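Local coordinates for protein glutathione peroxidase (Trypanosoma cruzi, PDB 3E0U) that probably acts as a peroxidase of the glutathione peroxidase family, reducing peroxides by means of a thioredoxin-fold domain, at residues Gly42-Ala47 with Trp127-Phe132; Thr49-Tyr54 with Phe59-Phe64. All coordinates share one frame; numbering follows the deposited sequence.

Contact 1 of 2, residues Gly42-Ala47 with Trp127-Phe132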
loop_
_atom_site.group_PDB
_atom_site.type_symbol
_atom_site.label_atom_id
_atom_site.label_comp_id
_atom_site.label_asym_id
_atom_site.label_seq_id
_atom_site.Cartn_x
_atom_site.Cartn_y
_atom_site.Cartn_z
ATOM N N GLY A 42 -5.476 1.203 -14.713
ATOM C CA GLY A 42 -5.526 0.034 -13.810
ATOM C C GLY A 42 -5.286 0.332 -12.324
ATOM O O GLY A 42 -5.936 1.178 -11.747
ATOM N N GLY A 43 -4.373 -0.396 -11.694
ATOM C CA GLY A 43 -4.033 -0.187 -10.280
ATOM C C GLY A 43 -4.113 1.257 -9.786
ATOM O O GLY A 43 -4.565 1.513 -8.649
ATOM N N TYR A 44 -3.707 2.186 -10.650
ATOM C CA TYR A 44 -3.619 3.610 -10.315
ATOM C C TYR A 44 -5.022 4.259 -10.168
ATOM O O TYR A 44 -5.234 5.195 -9.375
ATOM C CB TYR A 44 -2.788 4.353 -11.361
ATOM C CG TYR A 44 -2.624 5.822 -11.096
ATOM C CD1 TYR A 44 -1.626 6.281 -10.248
ATOM C CD2 TYR A 44 -3.484 6.752 -11.658
ATOM C CE1 TYR A 44 -1.482 7.636 -9.973
ATOM C CE2 TYR A 44 -3.380 8.114 -11.353
ATOM C CZ TYR A 44 -2.360 8.547 -10.535
ATOM O OH TYR A 44 -2.119 9.903 -10.370
ATOM N N GLU A 45 -5.924 3.820 -11.031
ATOM C CA GLU A 45 -7.280 4.246 -11.036
ATOM C C GLU A 45 -8.096 3.568 -9.928
ATOM O O GLU A 45 -9.119 4.107 -9.538
ATOM C CB GLU A 45 -7.880 3.971 -12.412
ATOM C CG GLU A 45 -7.302 4.882 -13.500
ATOM C CD GLU A 45 -7.747 4.487 -14.908
ATOM O OE1 GLU A 45 -8.002 3.273 -15.169
ATOM O OE2 GLU A 45 -7.869 5.409 -15.755
ATOM N N THR A 46 -7.771 2.322 -9.579
ATOM C CA THR A 46 -8.390 1.670 -8.414
ATOM C C THR A 46 -7.967 2.395 -7.139
ATOM O O THR A 46 -8.825 2.748 -6.348
ATOM C CB THR A 46 -8.042 0.155 -8.283
ATOM O OG1 THR A 46 -8.390 -0.485 -9.501
ATOM C CG2 THR A 46 -8.843 -0.520 -7.172
ATOM N N ALA A 47 -6.660 2.639 -6.985
ATOM C CA ALA A 47 -6.085 3.361 -5.856
ATOM C C ALA A 47 -6.755 4.734 -5.621
ATOM O O ALA A 47 -7.225 5.023 -4.514
ATOM C CB ALA A 47 -4.643 3.540 -6.066
ATOM N N TRP A 127 4.640 -7.803 -8.511
ATOM C CA TRP A 127 4.141 -6.754 -9.401
ATOM C C TRP A 127 4.038 -5.349 -8.787
ATOM O O TRP A 127 3.921 -5.174 -7.578
ATOM C CB TRP A 127 2.743 -7.150 -9.954
ATOM C CG TRP A 127 2.501 -8.682 -10.120
ATOM C CD1 TRP A 127 1.614 -9.458 -9.413
ATOM C CD2 TRP A 127 3.187 -9.572 -11.004
ATOM N NE1 TRP A 127 1.680 -10.766 -9.840
ATOM C CE2 TRP A 127 2.669 -10.868 -10.783
ATOM C CE3 TRP A 127 4.211 -9.408 -11.939
ATOM C CZ2 TRP A 127 3.145 -11.984 -11.457
ATOM C CZ3 TRP A 127 4.698 -10.526 -12.590
ATOM C CH2 TRP A 127 4.146 -11.792 -12.369
ATOM N N ASN A 128 4.004 -4.347 -9.653
ATOM C CA ASN A 128 3.684 -3.008 -9.221
ATOM C C ASN A 128 2.205 -2.934 -8.880
ATOM O O ASN A 128 1.405 -3.620 -9.501
ATOM C CB ASN A 128 3.971 -2.012 -10.337
ATOM C CG ASN A 128 5.409 -1.588 -10.378
ATOM O OD1 ASN A 128 6.104 -1.552 -9.347
ATOM N ND2 ASN A 128 5.814 -1.094 -11.532
ATOM N N PHE A 129 1.849 -2.077 -7.926
ATOM C CA PHE A 129 0.441 -1.856 -7.569
ATOM C C PHE A 129 -0.242 -3.051 -6.925
ATOM O O PHE A 129 -1.452 -3.228 -7.038
ATOM C CB PHE A 129 -0.382 -1.311 -8.771
ATOM C CG PHE A 129 -0.181 0.161 -9.017
ATOM C CD1 PHE A 129 -0.742 1.090 -8.184
ATOM C CD2 PHE A 129 0.544 0.602 -10.092
ATOM C CE1 PHE A 129 -0.445 2.422 -8.310
ATOM C CE2 PHE A 129 0.696 1.955 -10.333
ATOM C CZ PHE A 129 0.203 2.867 -9.452
ATOM N N THR A 130 0.582 -3.901 -6.326
ATOM C CA THR A 130 0.157 -4.878 -5.355
ATOM C C THR A 130 -0.189 -4.038 -4.150
ATOM O O THR A 130 0.446 -3.041 -3.865
ATOM C CB THR A 130 1.317 -5.811 -4.944
ATOM O OG1 THR A 130 1.655 -6.646 -6.037
ATOM C CG2 THR A 130 0.947 -6.702 -3.733
ATOM N N SER A 131 -1.251 -4.404 -3.473
ATOM C CA SER A 131 -1.666 -3.702 -2.264
ATOM C C SER A 131 -2.013 -4.665 -1.111
ATOM O O SER A 131 -2.275 -5.892 -1.308
ATOM C CB SER A 131 -2.823 -2.715 -2.524
ATOM O OG SER A 131 -4.028 -3.347 -2.956
ATOM N N PHE A 132 -1.977 -4.090 0.069
ATOM C CA PHE A 132 -2.234 -4.730 1.305
ATOM C C PHE A 132 -3.241 -3.889 1.955
ATOM O O PHE A 132 -3.084 -2.726 2.056
ATOM C CB PHE A 132 -0.997 -4.715 2.185
ATOM C CG PHE A 132 0.062 -5.655 1.756
ATOM C CD1 PHE A 132 -0.009 -6.983 2.069
ATOM C CD2 PHE A 132 1.123 -5.225 1.043
ATOM C CE1 PHE A 132 0.925 -7.806 1.682
ATOM C CE2 PHE A 132 2.031 -6.065 0.644
ATOM C CZ PHE A 132 1.941 -7.355 0.971
#
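Phe129 lays one face of its ring against the backbone where the helix 43-54 begins. Its CD1 comes within 3.7 Å of Gly43 C, and both that carbon and Tyr44 N sit over the same face, displaced toward the rim. Farther out, Phe129 CZ meets Tyr44 CB at 3.8 Å and reaches the edge of the tyrosine ring, near its plane. Tyr44 carries CG anti to its amide nitrogen (chi1 -179°), which leads the ring away from the Phe129 backbone toward Lys89, whose carbonyl oxygen is hydrogen-bonded to Tyr44 OH. Gly43 has no side chain, and Phe129 CB lies 4.1 Å from Gly43 CA. In this thioredoxin fold the contact thus brings the first turn of a helix against the loop that leads into strand 131-134. Phe129 is the third residue of a type II beta turn from Trp127 to Thr130 and takes a positive phi of 67°. Backbone hydrogen bonding to Asn32 ties it to strand 28-33, while Val33 and Phe88 also touch its side chain. The side chain of Cys37, predicted to be the active-site residue, is about 10 Å from that of Phe129.

Contact 2 of 2, residues Thr49-Tyr54 with Phe59-Phe64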
loop_
_atom_site.group_PDB
_atom_site.type_symbol
_atom_site.label_atom_id
_atom_site.label_comp_id
_atom_site.label_asym_id
_atom_site.label_seq_id
_atom_site.Cartn_x
_atom_site.Cartn_y
_atom_site.Cartn_z
ATOM N N THR A 49 -9.633 5.810 -7.103
ATOM C CA THR A 49 -11.050 5.623 -6.837
ATOM C C THR A 49 -11.292 5.340 -5.345
ATOM O O THR A 49 -11.989 6.103 -4.679
ATOM C CB THR A 49 -11.693 4.513 -7.700
ATOM O OG1 THR A 49 -11.534 4.845 -9.082
ATOM C CG2 THR A 49 -13.217 4.396 -7.399
ATOM N N LEU A 50 -10.645 4.307 -4.807
ATOM C CA LEU A 50 -10.842 3.978 -3.417
ATOM C C LEU A 50 -10.492 5.108 -2.474
ATOM O O LEU A 50 -11.088 5.221 -1.436
ATOM C CB LEU A 50 -10.064 2.719 -3.029
ATOM C CG LEU A 50 -10.647 1.469 -3.664
ATOM C CD1 LEU A 50 -9.587 0.389 -3.643
ATOM C CD2 LEU A 50 -11.938 1.080 -2.925
ATOM N N TYR A 51 -9.444 5.854 -2.779
ATOM C CA TYR A 51 -8.980 6.954 -1.955
ATOM C C TYR A 51 -10.022 8.075 -1.938
ATOM O O TYR A 51 -10.282 8.699 -0.905
ATOM C CB TYR A 51 -7.631 7.446 -2.475
ATOM C CG TYR A 51 -7.101 8.652 -1.740
ATOM C CD1 TYR A 51 -6.617 8.542 -0.428
ATOM C CD2 TYR A 51 -7.088 9.911 -2.342
ATOM C CE1 TYR A 51 -6.204 9.690 0.312
ATOM C CE2 TYR A 51 -6.666 11.034 -1.638
ATOM C CZ TYR A 51 -6.184 10.892 -0.315
ATOM O OH TYR A 51 -5.746 11.997 0.363
ATOM N N ASN A 52 -10.652 8.320 -3.083
ATOM C CA ASN A 52 -11.703 9.323 -3.163
ATOM C C ASN A 52 -13.073 8.847 -2.621
ATOM O O ASN A 52 -13.816 9.639 -2.020
ATOM C CB ASN A 52 -11.797 9.924 -4.584
ATOM C CG ASN A 52 -10.619 10.856 -4.908
ATOM O OD1 ASN A 52 -10.469 11.917 -4.301
ATOM N ND2 ASN A 52 -9.777 10.455 -5.857
ATOM N N LYS A 53 -13.410 7.574 -2.806
ATOM C CA LYS A 53 -14.724 7.095 -2.363
ATOM C C LYS A 53 -14.759 7.028 -0.830
ATOM O O LYS A 53 -15.764 7.391 -0.198
ATOM C CB LYS A 53 -15.059 5.706 -2.941
ATOM C CG LYS A 53 -15.728 5.657 -4.303
ATOM C CD LYS A 53 -17.196 5.256 -4.230
ATOM C CE LYS A 53 -17.387 3.770 -3.882
ATOM N NZ LYS A 53 -17.467 2.844 -5.066
ATOM N N TYR A 54 -13.603 6.736 -0.243
ATOM C CA TYR A 54 -13.566 6.367 1.144
ATOM C C TYR A 54 -12.735 7.200 2.117
ATOM O O TYR A 54 -12.848 6.990 3.336
ATOM C CB TYR A 54 -13.150 4.892 1.231
ATOM C CG TYR A 54 -14.187 3.992 0.596
ATOM C CD1 TYR A 54 -15.459 3.886 1.163
ATOM C CD2 TYR A 54 -13.980 3.411 -0.655
ATOM C CE1 TYR A 54 -16.467 3.162 0.545
ATOM C CE2 TYR A 54 -14.977 2.661 -1.268
ATOM C CZ TYR A 54 -16.208 2.527 -0.651
ATOM O OH TYR A 54 -17.213 1.787 -1.217
ATOM N N PHE A 59 -10.173 6.585 5.869
ATOM C CA PHE A 59 -9.336 5.772 4.977
ATOM C C PHE A 59 -8.256 6.539 4.187
ATOM O O PHE A 59 -8.372 7.734 3.962
ATOM C CB PHE A 59 -10.250 4.992 4.043
ATOM C CG PHE A 59 -9.530 4.164 3.027
ATOM C CD1 PHE A 59 -9.082 2.871 3.355
ATOM C CD2 PHE A 59 -9.487 4.591 1.696
ATOM C CE1 PHE A 59 -8.533 2.039 2.376
ATOM C CE2 PHE A 59 -8.940 3.800 0.712
ATOM C CZ PHE A 59 -8.413 2.548 1.043
ATOM N N THR A 60 -7.108 5.901 3.955
ATOM C CA THR A 60 -6.097 6.521 3.105
ATOM C C THR A 60 -5.422 5.457 2.292
ATOM O O THR A 60 -5.596 4.247 2.546
ATOM C CB THR A 60 -5.011 7.314 3.893
ATOM O OG1 THR A 60 -4.401 8.294 3.035
ATOM C CG2 THR A 60 -3.912 6.381 4.519
ATOM N N VAL A 61 -4.766 5.895 1.225
ATOM C CA VAL A 61 -3.867 5.034 0.517
ATOM C C VAL A 61 -2.465 5.569 0.559
ATOM O O VAL A 61 -2.239 6.769 0.497
ATOM C CB VAL A 61 -4.348 4.569 -0.910
ATOM C CG1 VAL A 61 -5.659 5.158 -1.325
ATOM C CG2 VAL A 61 -3.218 4.600 -1.984
ATOM N N LEU A 62 -1.538 4.663 0.821
ATOM C CA LEU A 62 -0.134 4.988 0.923
ATOM C C LEU A 62 0.616 4.323 -0.233
ATOM O O LEU A 62 0.405 3.161 -0.463
ATOM C CB LEU A 62 0.394 4.436 2.257
ATOM C CG LEU A 62 0.518 5.310 3.526
ATOM C CD1 LEU A 62 -0.410 6.482 3.610
ATOM C CD2 LEU A 62 0.639 4.585 4.829
ATOM N N ALA A 63 1.415 5.090 -0.999
ATOM C CA ALA A 63 2.198 4.567 -2.133
ATOM C C ALA A 63 3.651 4.587 -1.786
ATOM O O ALA A 63 4.193 5.645 -1.414
ATOM C CB ALA A 63 1.987 5.401 -3.385
ATOM N N PHE A 64 4.284 3.412 -1.889
ATOM C CA PHE A 64 5.721 3.279 -1.658
ATOM C C PHE A 64 6.388 3.092 -3.011
ATOM O O PHE A 64 6.394 1.957 -3.527
ATOM C CB PHE A 64 6.054 2.063 -0.770
ATOM C CG PHE A 64 5.824 2.286 0.709
ATOM C CD1 PHE A 64 4.576 2.068 1.267
ATOM C CD2 PHE A 64 6.856 2.777 1.530
ATOM C CE1 PHE A 64 4.313 2.358 2.628
ATOM C CE2 PHE A 64 6.638 2.978 2.939
ATOM C CZ PHE A 64 5.343 2.806 3.471
#
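Tyr51 and Phe59 are the two large bumps where the end of helix 43-54 packs on the start of strand 60-65, the second half of a beta-alpha-beta crossover in the thioredoxin fold. Phe59 turns its CB toward the helix and, with CG anti to its amide nitrogen (chi1 177°), pushes its ring into the hollow between Leu50 and Tyr54, one turn apart. Phe59 CE2 comes to 3.4 Å from Leu50 O, with Leu50 CB beside it, while Tyr51 N faces the edge of the ring. At the other wall of the hollow Tyr54 CB rests 3.7 Å from Phe59 CD2; the tyrosine ring itself leads off to helix 150-157, where its hydroxyl is hydrogen-bonded to Glu154. Ile153 and Glu154 of that same helix also touch Leu50. Tyr51 works in the reverse sense, reaching from the helix alongside the strand. Its side chain runs beside that of Thr60, pointing the same way, and crosses Val61 at a slant. Val61 CG1 lies beside the bend from Tyr51 CB into the ring, 3.6 Å from Tyr51 CD1; its still shorter approach to Tyr51 CB goes with an eclipsed chi1 of 2°, so its exact placement is doubtful. Beyond it, Thr60 OG1 lies at the edge of the tyrosine ring, 3.6 Å from Tyr51 CE1.

How the contacts relate
Contacts 1 and 2 illustrate how the two ends of one helix meet different parts of a fold: a turn leading into the sheet, and an edge strand. Their centres are 11 Å apart, and both use helix 43-54: contact 1 its first turn, contact 2 its last turns. Along the chain, both segments of contact 2 fall between those of contact 1, so a local contact sits within a long-range one. Both reach the same mixed sheet, ordered 60-65, 28-33, 131-134, 140-144; contact 2 meets an outermost strand, and contact 1 the loop entering a strand on the far side of 28-33. The two touch directly, Ala47 O lying 3.6 Å from Val61 CG1, and so adjoin along the helix.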